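Local coordinates for protein pseudopodium-enriched atypical kinase 1 (Homo sapiens, PDB 6BHC) that adopts a protein kinase fold but is classed as a pseudokinase, has an unusual catalytic cleft, dimerises and probably works as a signalling scaffold, at residues L187-E192 against D345-L350; C277-T282 against I341-A346; R58-K63 against Y73-Y78; N85-I90 against V148-V153; D260-A265 against L292-D297. The protein carries 1 engineered substitution. One frame throughout, in Å; residues are numbered along the deposited sequence.

Contact 1 of 5, residues L187-E192 against D345-L350; sequences LCSGLE and DAKGIL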
# COMPACT_ATOMS: atom_id res chain seq x y z
N LEU A 187 19.84 -9.92 -15.60
CA LEU A 187 21.21 -9.99 -16.10
C LEU A 187 21.70 -8.62 -16.54
O LEU A 187 22.82 -8.20 -16.22
CB LEU A 187 21.30 -10.99 -17.25
CG LEU A 187 22.66 -11.07 -17.96
CD1 LEU A 187 23.76 -11.49 -16.99
CD2 LEU A 187 22.60 -12.02 -19.15
N CYS A 188 20.87 -7.89 -17.29
CA CYS A 188 21.25 -6.55 -17.74
C CYS A 188 21.48 -5.63 -16.55
O CYS A 188 22.38 -4.78 -16.59
CB CYS A 188 20.18 -5.99 -18.68
SG CYS A 188 20.04 -6.90 -20.23
N SER A 189 20.69 -5.78 -15.49
CA SER A 189 20.88 -4.96 -14.30
C SER A 189 22.26 -5.20 -13.68
O SER A 189 22.97 -4.26 -13.33
CB SER A 189 19.78 -5.24 -13.28
OG SER A 189 18.51 -4.89 -13.80
N GLY A 190 22.64 -6.47 -13.55
CA GLY A 190 23.95 -6.78 -13.00
C GLY A 190 25.09 -6.35 -13.91
O GLY A 190 26.13 -5.88 -13.43
N LEU A 191 24.91 -6.50 -15.22
CA LEU A 191 25.93 -6.04 -16.16
C LEU A 191 26.02 -4.52 -16.17
O LEU A 191 27.12 -3.96 -16.32
CB LEU A 191 25.63 -6.57 -17.56
CG LEU A 191 25.75 -8.08 -17.76
CD1 LEU A 191 25.38 -8.47 -19.18
CD2 LEU A 191 27.15 -8.56 -17.41
N GLU A 192 24.89 -3.83 -16.01
CA GLU A 192 24.91 -2.38 -15.90
C GLU A 192 25.67 -1.93 -14.65
O GLU A 192 26.25 -0.84 -14.63
CB GLU A 192 23.48 -1.84 -15.89
CG GLU A 192 23.36 -0.33 -16.01
CD GLU A 192 21.91 0.13 -15.95
OE1 GLU A 192 21.10 -0.53 -15.26
OE2 GLU A 192 21.59 1.16 -16.58
N ASP A 345 20.41 -0.05 -23.17
CA ASP A 345 19.38 -0.09 -24.20
C ASP A 345 18.69 -1.44 -24.23
O ASP A 345 17.47 -1.53 -24.40
CB ASP A 345 19.99 0.24 -25.56
CG ASP A 345 20.68 1.59 -25.59
OD1 ASP A 345 20.20 2.51 -24.90
OD2 ASP A 345 21.71 1.72 -26.29
N ALA A 346 19.46 -2.52 -24.06
CA ALA A 346 18.87 -3.85 -23.95
C ALA A 346 17.92 -3.93 -22.77
O ALA A 346 16.87 -4.58 -22.85
CB ALA A 346 19.97 -4.91 -23.83
N LYS A 347 18.28 -3.28 -21.66
CA LYS A 347 17.38 -3.25 -20.51
C LYS A 347 16.06 -2.57 -20.86
O LYS A 347 14.99 -3.07 -20.50
CB LYS A 347 18.06 -2.54 -19.34
CG LYS A 347 17.26 -2.54 -18.05
CD LYS A 347 18.10 -2.06 -16.87
CE LYS A 347 17.36 -2.24 -15.56
NZ LYS A 347 18.21 -1.85 -14.40
N GLY A 348 16.12 -1.45 -21.58
CA GLY A 348 14.91 -0.76 -21.96
C GLY A 348 14.04 -1.57 -22.90
O GLY A 348 12.81 -1.49 -22.83
N ILE A 349 14.65 -2.36 -23.78
CA ILE A 349 13.89 -3.24 -24.66
C ILE A 349 13.18 -4.31 -23.83
O ILE A 349 11.98 -4.56 -24.01
CB ILE A 349 14.80 -3.85 -25.73
CG1 ILE A 349 15.31 -2.76 -26.68
CG2 ILE A 349 14.08 -4.95 -26.49
CD1 ILE A 349 16.16 -3.29 -27.82
N LEU A 350 13.91 -4.94 -22.91
CA LEU A 350 13.31 -5.98 -22.07
C LEU A 350 12.19 -5.42 -21.21
O LEU A 350 11.15 -6.06 -21.04
CB LEU A 350 14.39 -6.63 -21.20
CG LEU A 350 15.41 -7.47 -21.96
CD1 LEU A 350 16.61 -7.78 -21.08
CD2 LEU A 350 14.77 -8.75 -22.47

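Contact 2 of 5, residues C277-T282 against I341-A346; sequences CDEFQT and ILISDA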
# COMPACT_ATOMS: atom_id res chain seq x y z
N CYS A 277 31.97 -6.55 -25.14
CA CYS A 277 32.06 -8.00 -25.08
C CYS A 277 30.85 -8.62 -24.39
O CYS A 277 30.28 -9.61 -24.88
CB CYS A 277 33.35 -8.41 -24.36
SG CYS A 277 33.54 -10.20 -24.16
N ASP A 278 30.44 -8.06 -23.25
CA ASP A 278 29.32 -8.64 -22.52
C ASP A 278 28.00 -8.50 -23.27
O ASP A 278 27.14 -9.38 -23.18
CB ASP A 278 29.20 -8.02 -21.13
CG ASP A 278 30.33 -8.44 -20.21
OD1 ASP A 278 31.00 -9.46 -20.50
OD2 ASP A 278 30.55 -7.76 -19.18
N GLU A 279 27.83 -7.40 -24.02
CA GLU A 279 26.63 -7.25 -24.83
C GLU A 279 26.55 -8.32 -25.91
O GLU A 279 25.48 -8.89 -26.16
CB GLU A 279 26.59 -5.85 -25.46
CG GLU A 279 26.27 -4.72 -24.49
CD GLU A 279 27.46 -4.29 -23.64
OE1 GLU A 279 28.54 -4.89 -23.79
OE2 GLU A 279 27.31 -3.35 -22.84
N PHE A 280 27.68 -8.63 -26.55
CA PHE A 280 27.69 -9.65 -27.60
C PHE A 280 27.37 -11.03 -27.03
O PHE A 280 26.64 -11.80 -27.65
CB PHE A 280 29.04 -9.65 -28.31
CG PHE A 280 29.14 -10.67 -29.42
CD1 PHE A 280 28.69 -10.36 -30.69
CD2 PHE A 280 29.69 -11.91 -29.18
CE1 PHE A 280 28.79 -11.29 -31.71
CE2 PHE A 280 29.79 -12.85 -30.19
CZ PHE A 280 29.34 -12.54 -31.46
N GLN A 281 27.92 -11.35 -25.86
CA GLN A 281 27.65 -12.66 -25.27
C GLN A 281 26.21 -12.77 -24.78
O GLN A 281 25.65 -13.88 -24.76
CB GLN A 281 28.63 -12.93 -24.12
CG GLN A 281 30.05 -13.17 -24.59
CD GLN A 281 30.99 -13.56 -23.45
OE1 GLN A 281 30.67 -13.38 -22.28
NE2 GLN A 281 32.15 -14.10 -23.81
N THR A 282 25.59 -11.65 -24.40
CA THR A 282 24.18 -11.68 -24.02
C THR A 282 23.29 -12.02 -25.20
O THR A 282 22.26 -12.68 -25.03
CB THR A 282 23.78 -10.33 -23.41
OG1 THR A 282 24.60 -10.06 -22.26
CG2 THR A 282 22.32 -10.33 -22.99
N ILE A 341 24.30 -2.19 -29.63
CA ILE A 341 23.60 -1.41 -28.61
C ILE A 341 24.23 -1.63 -27.24
O ILE A 341 24.92 -2.62 -26.98
CB ILE A 341 22.10 -1.76 -28.58
CG1 ILE A 341 21.89 -3.21 -28.15
CG2 ILE A 341 21.46 -1.49 -29.94
CD1 ILE A 341 20.45 -3.55 -27.83
N LEU A 342 24.00 -0.66 -26.36
CA LEU A 342 24.49 -0.72 -24.99
C LEU A 342 23.59 -1.61 -24.14
O LEU A 342 22.42 -1.85 -24.45
CB LEU A 342 24.57 0.68 -24.39
CG LEU A 342 25.63 1.61 -24.96
CD1 LEU A 342 25.38 3.05 -24.52
CD2 LEU A 342 27.01 1.16 -24.53
N ILE A 343 24.15 -2.10 -23.03
CA ILE A 343 23.40 -2.99 -22.15
C ILE A 343 22.26 -2.25 -21.46
O ILE A 343 21.31 -2.89 -20.99
CB ILE A 343 24.34 -3.65 -21.12
CG1 ILE A 343 23.77 -5.01 -20.68
CG2 ILE A 343 24.55 -2.75 -19.91
CD1 ILE A 343 23.77 -6.05 -21.78
N SER A 344 22.32 -0.92 -21.39
CA SER A 344 21.19 -0.15 -20.86
C SER A 344 20.07 -0.02 -21.88
O SER A 344 18.91 0.12 -21.50
CB SER A 344 21.66 1.23 -20.41
OG SER A 344 22.55 1.14 -19.31
N ASP A 345 20.41 -0.05 -23.17
CA ASP A 345 19.38 -0.09 -24.20
C ASP A 345 18.69 -1.44 -24.23
O ASP A 345 17.47 -1.53 -24.40
CB ASP A 345 19.99 0.24 -25.56
CG ASP A 345 20.68 1.59 -25.59
OD1 ASP A 345 20.20 2.51 -24.90
OD2 ASP A 345 21.71 1.72 -26.29
N ALA A 346 19.46 -2.52 -24.06
CA ALA A 346 18.87 -3.85 -23.95
C ALA A 346 17.92 -3.93 -22.77
O ALA A 346 16.87 -4.58 -22.85
CB ALA A 346 19.97 -4.91 -23.83

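Contact 3 of 5, residues R58-K63 against Y73-Y78; sequences RLTSDK and YYTASY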
# COMPACT_ATOMS: atom_id res chain seq x y z
N ARG A 58 28.76 -28.10 8.55
CA ARG A 58 28.14 -29.42 8.46
C ARG A 58 27.24 -29.44 7.23
O ARG A 58 26.21 -28.76 7.20
CB ARG A 58 27.36 -29.75 9.73
CG ARG A 58 28.22 -29.94 10.98
CD ARG A 58 28.54 -28.62 11.66
NE ARG A 58 27.33 -27.86 11.97
CZ ARG A 58 26.63 -28.00 13.09
NH1 ARG A 58 27.01 -28.88 14.01
NH2 ARG A 58 25.54 -27.27 13.29
N LEU A 59 27.63 -30.21 6.22
CA LEU A 59 26.82 -30.31 5.01
C LEU A 59 25.50 -31.00 5.31
O LEU A 59 25.47 -32.10 5.87
CB LEU A 59 27.59 -31.07 3.93
CG LEU A 59 28.93 -30.47 3.50
CD1 LEU A 59 29.51 -31.24 2.33
CD2 LEU A 59 28.78 -29.00 3.17
N THR A 60 24.40 -30.34 4.94
CA THR A 60 23.07 -30.88 5.19
C THR A 60 22.68 -31.98 4.21
O THR A 60 21.64 -32.61 4.40
CB THR A 60 22.04 -29.75 5.13
OG1 THR A 60 22.04 -29.17 3.82
CG2 THR A 60 22.37 -28.68 6.15
N SER A 61 23.50 -32.23 3.19
CA SER A 61 23.21 -33.26 2.20
C SER A 61 24.50 -33.62 1.49
O SER A 61 25.44 -32.83 1.43
CB SER A 61 22.15 -32.79 1.20
OG SER A 61 21.97 -33.75 0.17
N ASP A 62 24.54 -34.84 0.96
CA ASP A 62 25.69 -35.29 0.19
C ASP A 62 25.54 -35.03 -1.31
O ASP A 62 26.55 -35.02 -2.02
CB ASP A 62 25.94 -36.78 0.43
CG ASP A 62 26.51 -37.05 1.81
OD1 ASP A 62 27.06 -36.11 2.42
OD2 ASP A 62 26.41 -38.21 2.28
N LYS A 63 24.31 -34.83 -1.80
CA LYS A 63 24.29 -34.42 -3.19
C LYS A 63 24.43 -32.90 -3.30
O LYS A 63 23.97 -32.17 -2.42
CB LYS A 63 23.00 -34.87 -3.87
CG LYS A 63 21.74 -34.15 -3.40
CD LYS A 63 20.54 -34.53 -4.25
CE LYS A 63 20.76 -34.17 -5.71
NZ LYS A 63 19.60 -34.53 -6.56
N TYR A 73 28.29 -26.56 -5.27
CA TYR A 73 27.65 -25.93 -4.12
C TYR A 73 27.01 -26.97 -3.22
O TYR A 73 26.41 -27.94 -3.69
CB TYR A 73 26.57 -24.93 -4.56
CG TYR A 73 27.12 -23.65 -5.15
CD1 TYR A 73 27.43 -22.57 -4.34
CD2 TYR A 73 27.31 -23.52 -6.52
CE1 TYR A 73 27.91 -21.39 -4.87
CE2 TYR A 73 27.80 -22.35 -7.06
CZ TYR A 73 28.10 -21.29 -6.24
OH TYR A 73 28.59 -20.12 -6.77
N TYR A 74 27.14 -26.75 -1.91
CA TYR A 74 26.51 -27.61 -0.91
C TYR A 74 25.90 -26.74 0.17
O TYR A 74 26.55 -25.83 0.69
CB TYR A 74 27.53 -28.57 -0.28
CG TYR A 74 28.03 -29.66 -1.20
CD1 TYR A 74 29.14 -29.45 -2.01
CD2 TYR A 74 27.40 -30.89 -1.25
CE1 TYR A 74 29.61 -30.45 -2.85
CE2 TYR A 74 27.86 -31.90 -2.08
CZ TYR A 74 28.96 -31.67 -2.88
OH TYR A 74 29.42 -32.66 -3.71
N THR A 75 24.64 -27.01 0.51
CA THR A 75 24.02 -26.36 1.65
C THR A 75 24.67 -26.85 2.94
O THR A 75 24.95 -28.05 3.08
CB THR A 75 22.52 -26.63 1.68
OG1 THR A 75 22.29 -28.03 1.82
CG2 THR A 75 21.87 -26.14 0.40
N ALA A 76 24.92 -25.93 3.86
CA ALA A 76 25.66 -26.27 5.07
C ALA A 76 25.09 -25.51 6.26
O ALA A 76 24.47 -24.45 6.12
CB ALA A 76 27.15 -25.96 4.93
N SER A 77 25.31 -26.08 7.44
CA SER A 77 24.96 -25.46 8.72
C SER A 77 26.25 -24.99 9.38
O SER A 77 27.06 -25.82 9.81
CB SER A 77 24.20 -26.43 9.61
OG SER A 77 24.06 -25.93 10.92
N TYR A 78 26.45 -23.68 9.44
CA TYR A 78 27.63 -23.12 10.08
C TYR A 78 27.59 -23.39 11.58
O TYR A 78 26.58 -23.15 12.24
CB TYR A 78 27.72 -21.62 9.81
CG TYR A 78 28.98 -20.96 10.31
CD1 TYR A 78 30.20 -21.61 10.26
CD2 TYR A 78 28.94 -19.66 10.82
CE1 TYR A 78 31.35 -21.00 10.72
CE2 TYR A 78 30.09 -19.05 11.28
CZ TYR A 78 31.29 -19.72 11.23
OH TYR A 78 32.44 -19.10 11.69
O HOH W 1 23.36 -29.58 -0.72

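Contact 4 of 5, residues N85-I90 against V148-V153; sequences NYAVKI and VITREV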
# COMPACT_ATOMS: atom_id res chain seq x y z
N ASN A 85 20.92 -19.75 6.61
CA ASN A 85 21.25 -20.35 5.33
C ASN A 85 22.69 -20.04 4.95
O ASN A 85 23.11 -18.88 4.94
CB ASN A 85 20.30 -19.84 4.24
CG ASN A 85 18.86 -20.27 4.48
OD1 ASN A 85 18.61 -21.33 5.05
ND2 ASN A 85 17.92 -19.45 4.04
N TYR A 86 23.45 -21.09 4.64
CA TYR A 86 24.80 -20.95 4.14
C TYR A 86 25.03 -21.98 3.04
O TYR A 86 24.51 -23.10 3.12
CB TYR A 86 25.85 -21.13 5.25
CG TYR A 86 25.91 -19.99 6.24
CD1 TYR A 86 26.66 -18.85 5.98
CD2 TYR A 86 25.23 -20.06 7.45
CE1 TYR A 86 26.72 -17.81 6.88
CE2 TYR A 86 25.29 -19.02 8.36
CZ TYR A 86 26.04 -17.90 8.08
OH TYR A 86 26.10 -16.87 8.98
N ALA A 87 25.81 -21.60 2.04
CA ALA A 87 26.19 -22.49 0.95
C ALA A 87 27.71 -22.54 0.87
O ALA A 87 28.37 -21.50 0.94
CB ALA A 87 25.59 -22.03 -0.38
N VAL A 88 28.25 -23.75 0.73
CA VAL A 88 29.69 -23.96 0.60
C VAL A 88 30.02 -24.07 -0.88
O VAL A 88 29.52 -24.96 -1.58
CB VAL A 88 30.14 -25.22 1.36
CG1 VAL A 88 31.56 -25.58 0.99
CG2 VAL A 88 30.01 -25.00 2.86
N LYS A 89 30.85 -23.15 -1.37
CA LYS A 89 31.24 -23.10 -2.77
C LYS A 89 32.67 -23.63 -2.90
O LYS A 89 33.62 -22.99 -2.43
CB LYS A 89 31.13 -21.67 -3.31
CG LYS A 89 31.50 -21.51 -4.77
CD LYS A 89 31.45 -20.05 -5.20
CE LYS A 89 31.85 -19.90 -6.66
NZ LYS A 89 31.77 -18.49 -7.13
N ILE A 90 32.81 -24.79 -3.52
CA ILE A 90 34.10 -25.45 -3.69
C ILE A 90 34.55 -25.23 -5.13
O ILE A 90 34.02 -25.86 -6.06
CB ILE A 90 34.02 -26.95 -3.36
CG1 ILE A 90 33.33 -27.16 -2.01
CG2 ILE A 90 35.42 -27.56 -3.33
CD1 ILE A 90 33.14 -28.62 -1.65
N VAL A 148 34.59 -21.16 -0.73
CA VAL A 148 33.94 -19.87 -0.57
C VAL A 148 32.59 -20.09 0.09
O VAL A 148 31.89 -21.06 -0.22
CB VAL A 148 33.79 -19.14 -1.93
CG1 VAL A 148 33.22 -17.75 -1.74
CG2 VAL A 148 35.14 -19.08 -2.64
N ILE A 149 32.23 -19.19 0.99
CA ILE A 149 30.96 -19.25 1.72
C ILE A 149 30.08 -18.11 1.23
O ILE A 149 30.54 -16.97 1.10
CB ILE A 149 31.17 -19.17 3.24
CG1 ILE A 149 32.22 -20.19 3.68
CG2 ILE A 149 29.86 -19.41 3.98
CD1 ILE A 149 31.87 -21.62 3.32
N THR A 150 28.81 -18.41 0.97
CA THR A 150 27.84 -17.41 0.53
C THR A 150 26.53 -17.63 1.27
O THR A 150 26.18 -18.75 1.64
CB THR A 150 27.61 -17.46 -0.99
OG1 THR A 150 26.59 -16.52 -1.35
CG2 THR A 150 27.19 -18.85 -1.43
N ARG A 151 25.79 -16.53 1.47
CA ARG A 151 24.51 -16.59 2.16
C ARG A 151 23.33 -16.79 1.21
O ARG A 151 22.25 -17.18 1.67
CB ARG A 151 24.29 -15.32 2.99
CG ARG A 151 25.25 -15.17 4.15
CD ARG A 151 24.87 -14.00 5.05
NE ARG A 151 25.65 -13.99 6.29
CZ ARG A 151 26.74 -13.26 6.48
NH1 ARG A 151 27.39 -13.31 7.64
NH2 ARG A 151 27.19 -12.47 5.51
N GLU A 152 23.51 -16.53 -0.08
CA GLU A 152 22.46 -16.76 -1.08
C GLU A 152 22.67 -18.15 -1.66
O GLU A 152 23.56 -18.37 -2.48
CB GLU A 152 22.50 -15.69 -2.16
CG GLU A 152 22.14 -14.28 -1.68
CD GLU A 152 23.28 -13.61 -0.93
OE1 GLU A 152 24.45 -13.97 -1.16
OE2 GLU A 152 23.00 -12.71 -0.11
N VAL A 153 21.84 -19.10 -1.23
CA VAL A 153 22.00 -20.50 -1.60
C VAL A 153 21.46 -20.73 -3.01
O VAL A 153 20.27 -20.50 -3.26
CB VAL A 153 21.31 -21.42 -0.59
CG1 VAL A 153 21.37 -22.86 -1.07
CG2 VAL A 153 21.95 -21.29 0.78

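Contact 5 of 5, residues D260-A265 against L292-D297; sequences DQSRLA and LPNPFD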
# COMPACT_ATOMS: atom_id res chain seq x y z
N ASP A 260 35.95 -22.20 -27.85
CA ASP A 260 35.93 -21.05 -26.95
C ASP A 260 35.72 -19.74 -27.68
O ASP A 260 35.16 -18.79 -27.11
CB ASP A 260 37.23 -21.00 -26.14
CG ASP A 260 37.15 -20.04 -24.97
OD1 ASP A 260 36.03 -19.70 -24.54
OD2 ASP A 260 38.22 -19.63 -24.46
N GLN A 261 36.16 -19.65 -28.94
CA GLN A 261 35.98 -18.44 -29.73
C GLN A 261 34.56 -18.27 -30.26
O GLN A 261 34.25 -17.22 -30.83
CB GLN A 261 36.97 -18.42 -30.90
CG GLN A 261 38.43 -18.38 -30.48
CD GLN A 261 39.37 -18.50 -31.67
OE1 GLN A 261 38.95 -18.84 -32.77
NE2 GLN A 261 40.65 -18.21 -31.44
N SER A 262 33.70 -19.28 -30.08
CA SER A 262 32.32 -19.15 -30.53
C SER A 262 31.55 -18.11 -29.73
O SER A 262 30.48 -17.68 -30.18
CB SER A 262 31.61 -20.51 -30.45
OG SER A 262 31.47 -20.92 -29.10
N ARG A 263 32.06 -17.71 -28.57
CA ARG A 263 31.43 -16.69 -27.74
C ARG A 263 32.26 -15.41 -27.68
O ARG A 263 32.04 -14.57 -26.80
CB ARG A 263 31.19 -17.23 -26.34
CG ARG A 263 30.33 -18.48 -26.31
CD ARG A 263 30.10 -18.96 -24.88
NE ARG A 263 29.24 -20.14 -24.85
CZ ARG A 263 27.92 -20.10 -24.79
NH1 ARG A 263 27.29 -18.93 -24.76
NH2 ARG A 263 27.22 -21.23 -24.77
N LEU A 264 33.20 -15.23 -28.60
CA LEU A 264 34.02 -14.03 -28.67
C LEU A 264 33.47 -13.09 -29.74
O LEU A 264 33.13 -13.53 -30.84
CB LEU A 264 35.48 -14.37 -28.97
CG LEU A 264 36.23 -15.17 -27.91
CD1 LEU A 264 37.68 -15.37 -28.33
CD2 LEU A 264 36.14 -14.47 -26.56
N ALA A 265 33.40 -11.81 -29.40
CA ALA A 265 32.88 -10.82 -30.33
C ALA A 265 33.78 -10.74 -31.57
O ALA A 265 34.97 -11.03 -31.50
CB ALA A 265 32.78 -9.45 -29.65
N LEU A 292 17.58 -22.73 -28.55
CA LEU A 292 18.23 -22.72 -29.85
C LEU A 292 19.74 -22.82 -29.67
O LEU A 292 20.28 -22.41 -28.63
CB LEU A 292 17.90 -21.44 -30.62
CG LEU A 292 16.41 -21.13 -30.81
CD1 LEU A 292 16.22 -19.76 -31.45
CD2 LEU A 292 15.75 -22.21 -31.65
N PRO A 293 20.46 -23.37 -30.64
CA PRO A 293 21.92 -23.44 -30.52
C PRO A 293 22.55 -22.07 -30.62
O PRO A 293 21.92 -21.09 -31.05
CB PRO A 293 22.33 -24.34 -31.69
CG PRO A 293 21.23 -24.19 -32.69
CD PRO A 293 19.97 -24.00 -31.88
N ASN A 294 23.81 -22.00 -30.20
CA ASN A 294 24.63 -20.82 -30.41
C ASN A 294 24.65 -20.48 -31.90
O ASN A 294 25.04 -21.33 -32.72
CB ASN A 294 26.05 -21.09 -29.90
CG ASN A 294 26.99 -19.90 -30.06
OD1 ASN A 294 26.59 -18.82 -30.50
ND2 ASN A 294 28.25 -20.10 -29.69
N PRO A 295 24.22 -19.28 -32.29
CA PRO A 295 24.13 -18.95 -33.73
C PRO A 295 25.43 -19.16 -34.48
O PRO A 295 25.40 -19.45 -35.69
CB PRO A 295 23.72 -17.47 -33.72
CG PRO A 295 23.04 -17.28 -32.42
CD PRO A 295 23.71 -18.19 -31.44
N PHE A 296 26.57 -19.02 -33.82
CA PHE A 296 27.87 -19.22 -34.44
C PHE A 296 28.33 -20.67 -34.35
O PHE A 296 29.46 -20.97 -34.76
CB PHE A 296 28.89 -18.27 -33.81
CG PHE A 296 28.45 -16.83 -33.83
CD1 PHE A 296 28.70 -16.03 -34.93
CD2 PHE A 296 27.75 -16.30 -32.76
CE1 PHE A 296 28.28 -14.72 -34.96
CE2 PHE A 296 27.33 -14.98 -32.78
CZ PHE A 296 27.59 -14.19 -33.88
N ASP A 297 27.49 -21.56 -33.83
CA ASP A 297 27.67 -22.99 -33.97
C ASP A 297 26.71 -23.61 -34.99
O ASP A 297 27.06 -24.61 -35.62
CB ASP A 297 27.47 -23.70 -32.62
CG ASP A 297 28.63 -23.47 -31.68
OD1 ASP A 297 29.78 -23.42 -32.14
OD2 ASP A 297 28.38 -23.36 -30.46

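Contact 1 of 5, residues L187-E192 against D345-L350
C188 faces A346, K347 and L350 where two helices of the kinase C-lobe run antiparallel. They are helix 173-194, in the place of the family's αE, and helix 343-354, the last helix of the kinase domain, in the place of αI. The axes of the two short segments pass 9.5 Å apart with their directions 157° apart. At C188 the backbones come closest: its CB lies over K347 CB, and SG, set beside its own backbone N (chi1 -66°), reaches past it to L350 CD1 at 3.6 Å and, more loosely, to A346 CB. L350 and A346 also pack on L328 of helix 322-332, so the thiol joins a larger apolar seam. One residue on, S189 OG accepts a bond from K347 NZ at 3.1 Å and is tied back to L185 O of its own helix; S189 has two deposited conformers, so the bond to K347 is less certain. A turn later E192 comes over at about a right angle to the lysine, with OE2 bonded to S344 OG and OE1 turned to K347. K347 holds CG opposite its backbone N (chi1 -176°) and runs out fully extended along the flank of the neighbouring helix, which brings its ammonium between serine and glutamate. E192 OE1 closes the salt bridge, met by K347 NZ nearly end-on at 3.3 Å.

Contact 2 of 5, residues C277-T282 against I341-A346
E279 lays its side chain against the turn I341-I343, where helix 277-289, the central αF-like helix of the kinase C-lobe, meets the N-terminus of helix 343-354. The packing is tight around the glutamate. Its chain bends at chi2 (79°), so that CG rests on I341 O at 3.5 Å while the carboxylate swings towards the first turn of the other helix. There E279 OE2 takes a weak, bent bond from I343 N, 3.4 Å long with 130° at the hydrogen, and the same oxygen touches I343 CB. Its stronger partner is K195 NZ, in a salt bridge; the helix N-terminus would add a modest favourable field. Putting an alanine here removes the carboxylate, and K195 would probably be left without its anionic mate while a gap opened beside I341 and I343. I343 also stretches CD1 towards T282 OG1 and packs against C188 and L191 of helix 173-194. On the solvent side the contact is loose. L342, the N-cap residue, turns its side chain away from E279. At that rim D345 OD2 accepts weakly from L342 N at 3.3 Å. Within its own helix, T282 OG1 gives D278 O a 2.8 Å bond, from the opposite face of that carbonyl to T282 N.

Contact 3 of 5, residues R58-K63 against Y73-Y78
In the β1-β2 hairpin of the kinase N-lobe, which in active kinases carries the glycine-rich loop, R58 pairs with S77 and L59 with A76, antiparallel. R58 N and S77 O, 3.1 Å apart, and S77 N and R58 O form the two bonds of the hydrogen-bonded pair, and T60 N reaches T75 O just where the first strand leaves the sheet. R58 then doubles its hold on S77: bent at chi2 and chi3, its chain curls back so that NE meets S77 O at 3.0 Å, in the guanidinium plane, and NH2 meets S77 OG at 3.1 Å. S77 O is thus gripped from opposite faces of its carbonyl plane by R58 N and NE, while S77 OG is also bonded to P82 O. Beside this pair, L59 CD2 packs on Y74 CB at 3.7 Å and on A76 CB. The Y74 ring lies against the loop, D62 O at its edge, 3.4 Å from CE2, and its hydroxyl is bonded to L132 O. With an alanine in place of Y74, the loop S61-K63 would probably lose the surface it rests on, and L132 O its hydroxyl partner. A water accepts from T75 N and donates to K63 O, bridging the loop to strand 71-78. The chemistry implies a hairpin held by backbone bonds and reinforced at its R58-S77 end by the guanidinium, which gives bonds to two neutral oxygens.

Contact 4 of 5, residues N85-I90 against V148-V153
A87 CB is a small knob that drops between T150 CG2, 3.7 Å away, and V153 CG2, 3.9 Å away. T150 makes one wall: OG1 is anti to its backbone N (chi1 176°) and goes off to Q119 O, which leaves CG2 between N and the carbonyl carbon. V153 makes the other, folding back over the strand after the chain turns at R151 so that CG2 also rests on Y86 C. On the opposite face I149 fills the groove between Y86 and V88: its side chain crosses the tyrosine obliquely, CG2 touching Y86 CD1 at 3.8 Å, while CD1 lies alongside V88 CG2. Beneath this relief is the antiparallel pairing of strand 85-91 with strand 143-150, the β3-β5 neighbours of the kinase N-lobe, the latter leading on towards the hinge. A87 N to T150 O at 2.9 Å and K89 N to V148 O at 2.6 Å anchor it, each returned by a second backbone bond. K89, apparently the family's β3 lysine, lies beside V148 with CB-CB 3.9 Å, then runs out extended to Q118 and D70. At the far end R151 packs beside Y86, their planes 52° apart; Y86 OH bonds weakly to D81, R151 NH1 to D45 O.

Contact 5 of 5, residues D260-A265 against L292-D297
N294 spans the gap to S262 with its amide: ND2 gives S262 O a bond that is nearly straight, 174° at the hydrogen, but weak at 3.3 Å. CG is trans to the residue's own backbone N (chi1 -179°), which sends the amide across to the serine carbonyl while OD1 stays on its own side and accepts from F296 N, another weak 3.3 Å bond. ND2 also gives a weak bond to D297 OD2, so the one amide ties three groups together, and N294 is buried. Past P295, F296 brings CB and CD2 each to 4.0 Å from S262 O. Its ring meets that of F280 on helix 277-289 and makes a cation-pi contact with K303. D297, at the solvent side, approaches S262 CB with OD1 at 3.8 Å, while S262 OG is bonded back to R259 O. R263 CG passes near the amide, and its guanidinium goes to a salt bridge with E288. OD1 to F296 N is an asparagine N-cap on the short helix 295-298, while ND2 to S262 O joins this link after the αF-like helix 277-289 to the end of the activation segment, in the place of the P+1 loop, where A265 begins the family's A-P-E sequence.

Overall arrangement
Contacts 1 and 2 form the C-lobe core: both use helix 343-354, share D345 and A346, and are joined by E192 OE2 to S344 OG. Contact 5 lies further out, its centre some 15 Å from that of contact 2, tied to it by Q281 NE2 to R263 O and F280-F296 packing. Contacts 3 and 4 belong to the N-lobe sheet, meeting through strands 71-78 and 85-91; contact 4 is buried, contact 3 partly exposed, and their nearest atoms are about 14 Å or more from the other three. Chemistry follows place: contacts 1 and 2 mix apolar seams with salt-bridged glutamates, 3 and 4 rest chiefly on backbone pairing, with an arginine grip added in contact 3, and contact 5 hangs on weak amide bonds.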